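Local coordinates for protein packaging enzyme P4 (Pseudomonas phage phi6, PDB 4BLO) that hydrolyses nucleoside triphosphates as a hexameric RecA-like P-loop motor, probably to drive RNA packaging into the viral procapsid, at residues Ser23-Gln28 / Gly96-Pro101; Ala123-Thr128 / Tyr242-Val247; Val184-Val189 / Val227-Asn232. All blocks are in the same frame, centred on the assembly; numbering follows the deposited sequence.

How the contacts relate
All three contacts are buried. Contact 3 is the most central, about 6 Å from the chain centre, and no other chain touches it, while contacts 1 and 2 both reach a neighbouring subunit. Contacts 2 and 3 share one sheet: strands 120-126 and 226-231 are neighbours in it, joined by backbone bonds from Leu-124 to Met-229 and Val-231. Contact 3 is strand pairing by main-chain bonds with valines on its faces, contact 2 is wholly apolar strand-to-helix packing, and contact 1 joins loop to strand through a side-chain amide and a tyrosine ring. Its centre lies about 25 Å and about 22 Å from the centres of contacts 2 and 3.

Contact 1. Residues Ser23-Gln28 / Gly96-Pro101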
loop_
_atom_site.group_PDB
_atom_site.type_symbol
_atom_site.label_atom_id
_atom_site.label_comp_id
_atom_site.label_asym_id
_atom_site.label_seq_id
_atom_site.Cartn_x
_atom_site.Cartn_y
_atom_site.Cartn_z
ATOM N N SER L 23 30.064 -15.927 19.976
ATOM C CA SER L 23 29.552 -15.021 18.958
ATOM C C SER L 23 28.202 -14.371 19.343
ATOM O O SER L 23 27.192 -15.081 19.511
ATOM C CB SER L 23 29.412 -15.752 17.622
ATOM O OG SER L 23 28.511 -16.847 17.707
ATOM N N PRO L 24 28.175 -13.011 19.446
ATOM C CA PRO L 24 26.894 -12.323 19.680
ATOM C C PRO L 24 26.101 -12.251 18.366
ATOM O O PRO L 24 26.648 -11.828 17.340
ATOM C CB PRO L 24 27.312 -10.939 20.194
ATOM C CG PRO L 24 28.714 -10.747 19.743
ATOM C CD PRO L 24 29.276 -12.048 19.239
ATOM N N VAL L 25 24.836 -12.708 18.378
ATOM C CA VAL L 25 24.020 -12.724 17.160
ATOM C C VAL L 25 22.763 -11.890 17.309
ATOM O O VAL L 25 22.294 -11.617 18.420
ATOM C CB VAL L 25 23.655 -14.149 16.659
ATOM C CG1 VAL L 25 24.879 -14.884 16.137
ATOM C CG2 VAL L 25 22.927 -14.973 17.726
ATOM N N SER L 26 22.210 -11.522 16.152
ATOM C CA SER L 26 20.970 -10.775 16.003
ATOM C C SER L 26 20.165 -11.341 14.837
ATOM O O SER L 26 20.596 -12.291 14.181
ATOM C CB SER L 26 21.256 -9.293 15.784
ATOM O OG SER L 26 21.863 -8.707 16.926
ATOM N N LEU L 27 18.985 -10.776 14.600
ATOM C CA LEU L 27 18.112 -11.152 13.497
ATOM C C LEU L 27 17.340 -9.935 13.057
ATOM O O LEU L 27 17.120 -9.021 13.849
ATOM C CB LEU L 27 17.180 -12.312 13.857
ATOM C CG LEU L 27 16.674 -13.124 12.667
ATOM C CD1 LEU L 27 17.698 -14.142 12.216
ATOM C CD2 LEU L 27 15.377 -13.799 12.989
ATOM N N GLN L 28 17.043 -9.803 11.777
ATOM C CA GLN L 28 16.307 -8.693 11.209
ATOM C C GLN L 28 15.387 -9.202 10.112
ATOM O O GLN L 28 15.760 -10.125 9.371
ATOM C CB GLN L 28 17.259 -7.627 10.671
ATOM C CG GLN L 28 16.594 -6.271 10.422
ATOM C CD GLN L 28 17.351 -5.410 9.443
ATOM O OE1 GLN L 28 18.240 -5.860 8.720
ATOM N NE2 GLN L 28 17.013 -4.149 9.395
ATOM N N GLY L 96 19.323 0.364 9.296
ATOM C CA GLY L 96 20.534 -0.345 8.913
ATOM C C GLY L 96 20.158 -1.726 8.430
ATOM O O GLY L 96 18.967 -2.037 8.318
ATOM N N ILE L 97 21.149 -2.567 8.138
ATOM C CA ILE L 97 20.854 -3.910 7.646
ATOM C C ILE L 97 21.723 -4.910 8.382
ATOM O O ILE L 97 22.921 -4.676 8.530
ATOM C CB ILE L 97 21.025 -4.001 6.098
ATOM C CG1 ILE L 97 19.989 -3.115 5.375
ATOM C CG2 ILE L 97 20.942 -5.443 5.576
ATOM C CD1 ILE L 97 20.583 -2.280 4.414
ATOM N N TYR L 98 21.119 -6.020 8.849
ATOM C CA TYR L 98 21.861 -7.063 9.544
ATOM C C TYR L 98 21.628 -8.432 8.920
ATOM O O TYR L 98 20.483 -8.825 8.670
ATOM C CB TYR L 98 21.518 -7.109 11.046
ATOM C CG TYR L 98 22.313 -8.137 11.825
ATOM C CD1 TYR L 98 21.922 -9.473 11.859
ATOM C CD2 TYR L 98 23.452 -7.776 12.535
ATOM C CE1 TYR L 98 22.673 -10.434 12.539
ATOM C CE2 TYR L 98 24.191 -8.721 13.250
ATOM C CZ TYR L 98 23.804 -10.053 13.239
ATOM O OH TYR L 98 24.524 -11.000 13.932
ATOM N N SER L 99 22.721 -9.168 8.726
ATOM C CA SER L 99 22.722 -10.553 8.291
ATOM C C SER L 99 23.622 -11.318 9.226
ATOM O O SER L 99 24.666 -10.791 9.634
ATOM C CB SER L 99 23.159 -10.697 6.841
ATOM O OG SER L 99 22.036 -10.393 6.040
ATOM N N VAL L 100 23.211 -12.523 9.631
ATOM C CA VAL L 100 24.048 -13.230 10.575
ATOM C C VAL L 100 25.360 -13.630 9.836
ATOM O O VAL L 100 25.317 -14.058 8.670
ATOM C CB VAL L 100 23.334 -14.375 11.361
ATOM C CG1 VAL L 100 21.869 -14.040 11.629
ATOM C CG2 VAL L 100 23.464 -15.725 10.685
ATOM N N PRO L 101 26.530 -13.334 10.467
ATOM C CA PRO L 101 27.821 -13.609 9.807
ATOM C C PRO L 101 28.093 -15.089 9.575
ATOM O O PRO L 101 27.603 -15.943 10.312
ATOM C CB PRO L 101 28.848 -13.028 10.782
ATOM C CG PRO L 101 28.080 -12.109 11.678
ATOM C CD PRO L 101 26.737 -12.750 11.808
#
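Gln-28 reaches over to the backbone of Gly-96 and Tyr-98, and both ends of its amide are used. The side chain leaves with CG anti to the backbone N (chi1 -164°) and stays extended beyond it, which carries the amide to the loop chain. There Gln-28 OE1 accepts the N-H of Tyr-98, 2.9 Å from Tyr-98 N; the donor stands well above the carbonyl plane of the glutamine. Gln-28 NE2 gives a hydrogen to Gly-96 O at 3.1 Å. The two bonds fix the rotation of the amide. NE2 also donates to Gly-31 O, its strongest partner, so this nitrogen serves two carbonyls.

The aromatic contact is made by Tyr-98, whose ring lies lengthwise beneath Ser-26, pointing back toward Val-25. Ser-26 CB sits over the centre of one face, 3.7 Å from the centroid of the Tyr-98 ring, as a CH-pi contact. At the end of the ring, Tyr-98 OH receives a weak bond from Ser-26 N, 3.2 Å away and bent to 139°.

Apolar packing is minor: the CD1 branch of Leu-27 meets CG1 of Val-100 at 4.2 Å, and both side chains also rest on helix 208-222.

The patch is itself part of a subunit interface. Gln-28 O bonds Arg-195 of a neighbouring subunit, and Tyr-98 packs on Ser-165 of the same neighbour. The arrangement is a side-chain amide bridging an extended backbone much as an adjacent strand would, and it ties strand 26-27 of a small two-stranded sheet to the loop after helix 92-95.

Contact 2. Residues Ala123-Thr128 / Tyr242-Val247; sequences ALMGAT and YVFGQV
Met-125 carries this contact, laying its bent side chain against Val-243, Phe-244 and Val-247 of the helix. The strand and helix segments run almost exactly antiparallel (173° between their directions), with axes 9.8 Å apart, and everything that joins them is apolar.

The tight part is the row Ala-123, Met-125, Val-243, Val-247. The two valines stand one helical turn apart, and the terminal methyl of Met-125 comes in between them: CE is 3.7 Å from Val-243 CG1 and 3.6 Å from Val-247 CG2. It crosses Val-243 at about a right angle but meets Val-247 tip to tip. The other branch of Val-247, CG1, stands anti to the backbone N (chi1 168°) and rests 3.8 Å from Ala-123 CB. Farther up the methionine, CB and CG lie at the rim of the Phe-244 ring; Met-125 CB is 3.9 Å from Phe-244 CD1. The sulfur follows at the ring edge, with Met-125 SD 5.5 Å from the centroid of the Phe-244 ring and 86° off its normal, a Met-aromatic contact made without stacking.

The contact ends where the chain leaves the strand. From Gly-126 on, the segment diverges from the helix into the P-loop: Lys-132 bonds Gly-126 O, and Ala-127 touches ADP. The more open flank of the helix, with Tyr-242, instead faces a neighbouring subunit, where Tyr-242 OH hydrogen-bonds Val-235 O of that subunit.

Strand 120-126 lies between strands 226-231 and 253-258, and helix 240-248 packs on that sheet: Phe-244 rests on Ala-254 and Leu-256 of strand 253-258, while Val-243 and Val-247 also lean on Tyr-210 of helix 208-222.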
loop_
_atom_site.group_PDB
_atom_site.type_symbol
_atom_site.label_atom_id
_atom_site.label_comp_id
_atom_site.label_asym_id
_atom_site.label_seq_id
_atom_site.Cartn_x
_atom_site.Cartn_y
_atom_site.Cartn_z
ATOM N N ALA L 123 15.464 -27.022 3.738
ATOM C CA ALA L 123 14.092 -26.562 3.541
ATOM C C ALA L 123 13.290 -27.566 2.753
ATOM O O ALA L 123 13.573 -27.834 1.589
ATOM C CB ALA L 123 14.064 -25.193 2.856
ATOM N N LEU L 124 12.283 -28.126 3.407
ATOM C CA LEU L 124 11.411 -29.122 2.812
ATOM C C LEU L 124 10.202 -28.408 2.221
ATOM O O LEU L 124 9.275 -28.044 2.938
ATOM C CB LEU L 124 11.041 -30.198 3.859
ATOM C CG LEU L 124 10.081 -31.330 3.530
ATOM C CD1 LEU L 124 10.661 -32.268 2.517
ATOM C CD2 LEU L 124 9.733 -32.063 4.788
ATOM N N MET L 125 10.267 -28.187 0.885
ATOM C CA MET L 125 9.296 -27.502 0.028
ATOM C C MET L 125 8.246 -28.442 -0.568
ATOM O O MET L 125 8.450 -29.653 -0.635
ATOM C CB MET L 125 10.042 -26.808 -1.127
ATOM C CG MET L 125 10.641 -25.472 -0.754
ATOM S SD MET L 125 10.047 -24.227 -1.906
ATOM C CE MET L 125 9.899 -22.848 -0.832
ATOM N N GLY L 126 7.175 -27.840 -1.063
ATOM C CA GLY L 126 6.087 -28.533 -1.736
ATOM C C GLY L 126 4.758 -27.833 -1.630
ATOM O O GLY L 126 4.483 -27.159 -0.633
ATOM N N ALA L 127 3.893 -28.021 -2.648
ATOM C CA ALA L 127 2.516 -27.518 -2.690
ATOM C C ALA L 127 1.725 -28.204 -1.570
ATOM O O ALA L 127 2.265 -29.127 -0.965
ATOM C CB ALA L 127 1.896 -27.815 -4.051
ATOM N N THR L 128 0.505 -27.763 -1.237
ATOM C CA THR L 128 -0.243 -28.428 -0.169
ATOM C C THR L 128 -0.622 -29.840 -0.576
ATOM O O THR L 128 -1.026 -30.065 -1.718
ATOM C CB THR L 128 -1.476 -27.637 0.264
ATOM O OG1 THR L 128 -2.188 -27.141 -0.869
ATOM C CG2 THR L 128 -1.133 -26.521 1.222
ATOM N N TYR L 242 10.458 -21.775 -9.645
ATOM C CA TYR L 242 11.265 -20.563 -9.503
ATOM C C TYR L 242 11.635 -20.363 -8.036
ATOM O O TYR L 242 12.803 -20.176 -7.754
ATOM C CB TYR L 242 10.514 -19.331 -10.061
ATOM C CG TYR L 242 11.208 -18.004 -9.818
ATOM C CD1 TYR L 242 12.153 -17.511 -10.718
ATOM C CD2 TYR L 242 10.910 -17.230 -8.698
ATOM C CE1 TYR L 242 12.803 -16.296 -10.493
ATOM C CE2 TYR L 242 11.562 -16.021 -8.460
ATOM C CZ TYR L 242 12.503 -15.556 -9.364
ATOM O OH TYR L 242 13.132 -14.353 -9.140
ATOM N N VAL L 243 10.656 -20.422 -7.114
ATOM C CA VAL L 243 10.841 -20.235 -5.668
ATOM C C VAL L 243 11.807 -21.299 -5.114
ATOM O O VAL L 243 12.682 -20.961 -4.324
ATOM C CB VAL L 243 9.488 -20.207 -4.898
ATOM C CG1 VAL L 243 9.695 -20.122 -3.377
ATOM C CG2 VAL L 243 8.621 -19.043 -5.367
ATOM N N PHE L 244 11.697 -22.549 -5.561
ATOM C CA PHE L 244 12.600 -23.587 -5.078
ATOM C C PHE L 244 14.052 -23.251 -5.468
ATOM O O PHE L 244 14.937 -23.268 -4.598
ATOM C CB PHE L 244 12.176 -24.986 -5.584
ATOM C CG PHE L 244 13.043 -26.090 -5.035
ATOM C CD1 PHE L 244 12.873 -26.545 -3.733
ATOM C CD2 PHE L 244 14.051 -26.652 -5.806
ATOM C CE1 PHE L 244 13.688 -27.554 -3.217
ATOM C CE2 PHE L 244 14.861 -27.662 -5.293
ATOM C CZ PHE L 244 14.687 -28.100 -3.997
ATOM N N GLY L 245 14.257 -22.902 -6.741
ATOM C CA GLY L 245 15.561 -22.522 -7.279
ATOM C C GLY L 245 16.197 -21.409 -6.477
ATOM O O GLY L 245 17.414 -21.403 -6.240
ATOM N N GLN L 246 15.346 -20.511 -5.988
ATOM C CA GLN L 246 15.753 -19.378 -5.191
ATOM C C GLN L 246 16.083 -19.812 -3.770
ATOM O O GLN L 246 17.022 -19.286 -3.188
ATOM C CB GLN L 246 14.657 -18.304 -5.197
ATOM C CG GLN L 246 14.326 -17.701 -6.582
ATOM C CD GLN L 246 15.463 -16.984 -7.268
ATOM O OE1 GLN L 246 16.230 -16.269 -6.628
ATOM N NE2 GLN L 246 15.582 -17.147 -8.580
ATOM N N VAL L 247 15.324 -20.776 -3.212
ATOM C CA VAL L 247 15.505 -21.300 -1.850
ATOM C C VAL L 247 16.795 -22.126 -1.792
ATOM O O VAL L 247 17.534 -22.055 -0.798
ATOM C CB VAL L 247 14.263 -22.094 -1.364
ATOM C CG1 VAL L 247 14.572 -22.882 -0.093
ATOM C CG2 VAL L 247 13.071 -21.158 -1.129
#

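Contact 3. Residues Val184-Val189 / Val227-Asn232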
loop_
_atom_site.group_PDB
_atom_site.type_symbol
_atom_site.label_atom_id
_atom_site.label_comp_id
_atom_site.label_asym_id
_atom_site.label_seq_id
_atom_site.Cartn_x
_atom_site.Cartn_y
_atom_site.Cartn_z
ATOM N N VAL L 184 16.893 -32.102 14.671
ATOM C CA VAL L 184 15.707 -31.284 14.910
ATOM C C VAL L 184 15.010 -30.966 13.592
ATOM O O VAL L 184 15.669 -30.649 12.598
ATOM C CB VAL L 184 16.068 -29.993 15.698
ATOM C CG1 VAL L 184 14.832 -29.167 16.014
ATOM C CG2 VAL L 184 16.806 -30.320 16.989
ATOM N N ALA L 185 13.660 -31.043 13.600
ATOM C CA ALA L 185 12.812 -30.717 12.459
ATOM C C ALA L 185 11.669 -29.822 12.878
ATOM O O ALA L 185 11.168 -29.960 13.995
ATOM C CB ALA L 185 12.275 -31.980 11.832
ATOM N N VAL L 186 11.247 -28.904 11.989
ATOM C CA VAL L 186 10.130 -27.986 12.249
ATOM C C VAL L 186 9.028 -28.179 11.205
ATOM O O VAL L 186 9.241 -27.907 10.020
ATOM C CB VAL L 186 10.554 -26.495 12.328
ATOM C CG1 VAL L 186 9.419 -25.630 12.867
ATOM C CG2 VAL L 186 11.796 -26.324 13.186
ATOM N N ASP L 187 7.855 -28.661 11.675
ATOM C CA ASP L 187 6.617 -28.838 10.907
ATOM C C ASP L 187 5.466 -28.164 11.667
ATOM O O ASP L 187 4.969 -28.731 12.632
ATOM C CB ASP L 187 6.311 -30.323 10.634
ATOM C CG ASP L 187 5.243 -30.589 9.576
ATOM O OD1 ASP L 187 4.932 -29.664 8.786
ATOM O OD2 ASP L 187 4.733 -31.735 9.523
ATOM N N SER L 188 5.104 -26.913 11.330
ATOM C CA SER L 188 5.513 -26.103 10.177
ATOM C C SER L 188 6.210 -24.832 10.576
ATOM O O SER L 188 6.267 -24.489 11.758
ATOM C CB SER L 188 4.254 -25.691 9.411
ATOM O OG SER L 188 4.424 -25.668 8.008
ATOM N N VAL L 189 6.654 -24.079 9.560
ATOM C CA VAL L 189 7.226 -22.745 9.684
ATOM C C VAL L 189 6.146 -21.708 9.169
ATOM O O VAL L 189 6.354 -20.502 9.308
ATOM C CB VAL L 189 8.620 -22.647 8.992
ATOM C CG1 VAL L 189 8.528 -22.197 7.533
ATOM C CG2 VAL L 189 9.567 -21.766 9.786
ATOM N N VAL L 227 19.125 -28.711 11.053
ATOM C CA VAL L 227 17.680 -28.555 11.150
ATOM C C VAL L 227 17.016 -28.671 9.763
ATOM O O VAL L 227 17.543 -28.180 8.773
ATOM C CB VAL L 227 17.332 -27.202 11.852
ATOM C CG1 VAL L 227 15.816 -26.970 11.958
ATOM C CG2 VAL L 227 17.993 -27.094 13.230
ATOM N N VAL L 228 15.852 -29.333 9.720
ATOM C CA VAL L 228 14.979 -29.464 8.552
ATOM C C VAL L 228 13.694 -28.681 8.852
ATOM O O VAL L 228 12.973 -29.031 9.779
ATOM C CB VAL L 228 14.679 -30.949 8.172
ATOM C CG1 VAL L 228 13.513 -31.059 7.166
ATOM C CG2 VAL L 228 15.931 -31.640 7.639
ATOM N N MET L 229 13.414 -27.637 8.084
ATOM C CA MET L 229 12.191 -26.835 8.248
ATOM C C MET L 229 11.269 -27.053 7.069
ATOM O O MET L 229 11.724 -26.928 5.928
ATOM C CB MET L 229 12.505 -25.330 8.388
ATOM C CG MET L 229 13.328 -24.996 9.602
ATOM S SD MET L 229 13.209 -23.254 10.060
ATOM C CE MET L 229 13.861 -22.485 8.616
ATOM N N VAL L 230 9.979 -27.385 7.319
ATOM C CA VAL L 230 9.052 -27.563 6.195
ATOM C C VAL L 230 8.494 -26.187 5.874
ATOM O O VAL L 230 7.988 -25.491 6.763
ATOM C CB VAL L 230 7.974 -28.683 6.291
ATOM C CG1 VAL L 230 8.150 -29.559 7.512
ATOM C CG2 VAL L 230 6.541 -28.167 6.145
ATOM N N VAL L 231 8.704 -25.759 4.618
ATOM C CA VAL L 231 8.346 -24.423 4.148
ATOM C C VAL L 231 7.232 -24.544 3.068
ATOM O O VAL L 231 7.445 -25.086 1.975
ATOM C CB VAL L 231 9.604 -23.584 3.711
ATOM C CG1 VAL L 231 10.605 -23.480 4.853
ATOM C CG2 VAL L 231 10.307 -24.164 2.498
ATOM N N ASN L 232 6.009 -24.122 3.448
ATOM C CA ASN L 232 4.844 -24.177 2.568
ATOM C C ASN L 232 4.536 -22.751 2.083
ATOM O O ASN L 232 4.043 -21.918 2.852
ATOM C CB ASN L 232 3.627 -24.834 3.258
ATOM C CG ASN L 232 2.510 -25.291 2.317
ATOM O OD1 ASN L 232 2.097 -24.595 1.362
ATOM N ND2 ASN L 232 1.944 -26.460 2.613
#
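Val-184 opens the pairing by accepting the N-H of Val-228 on its carbonyl O, 3.2 Å from Val-228 N. The strands run parallel, their directions only 10° apart. Ala-185 turns its methyl to the face that also carries Val-228. Val-186 uses both its N and its O on the same strand, bracketing Met-229: its N gives to Val-228 O at 2.8 Å, and its O takes Val-230 N at 2.8 Å. Its CG2 branch lies alongside Met-229, 4.1 Å from Met-229 CG and pointing the same way.

Asp-187 has its CG anti to the backbone N (chi1 -166°), which brings the carboxylate against the methyls of Val-230, with OD1 3.4 Å from Val-230 CG2, while OD2 bonds the Ser-133 hydroxyl of the P-loop. With calcium about 4 Å from its side chain, it is probably the Walker B acid. The peptide before Ser-188 is cis, and the chain then bends over the partner strand. Val-189 N reaches Val-230 O by a weak bond, and its two methyls divide: CG1 lies beside Val-231 CG1 at 3.6 Å, CG2 against Met-229 SD at 3.9 Å.

The pair lies inside the mixed sheet, strand 184-187 next to 144-147 and strand 226-231 next to 120-126. Helix 132-140 covers the face of Ala-185 and Val-230; helix 167-179 packs on Val-184, Val-186 and Val-227.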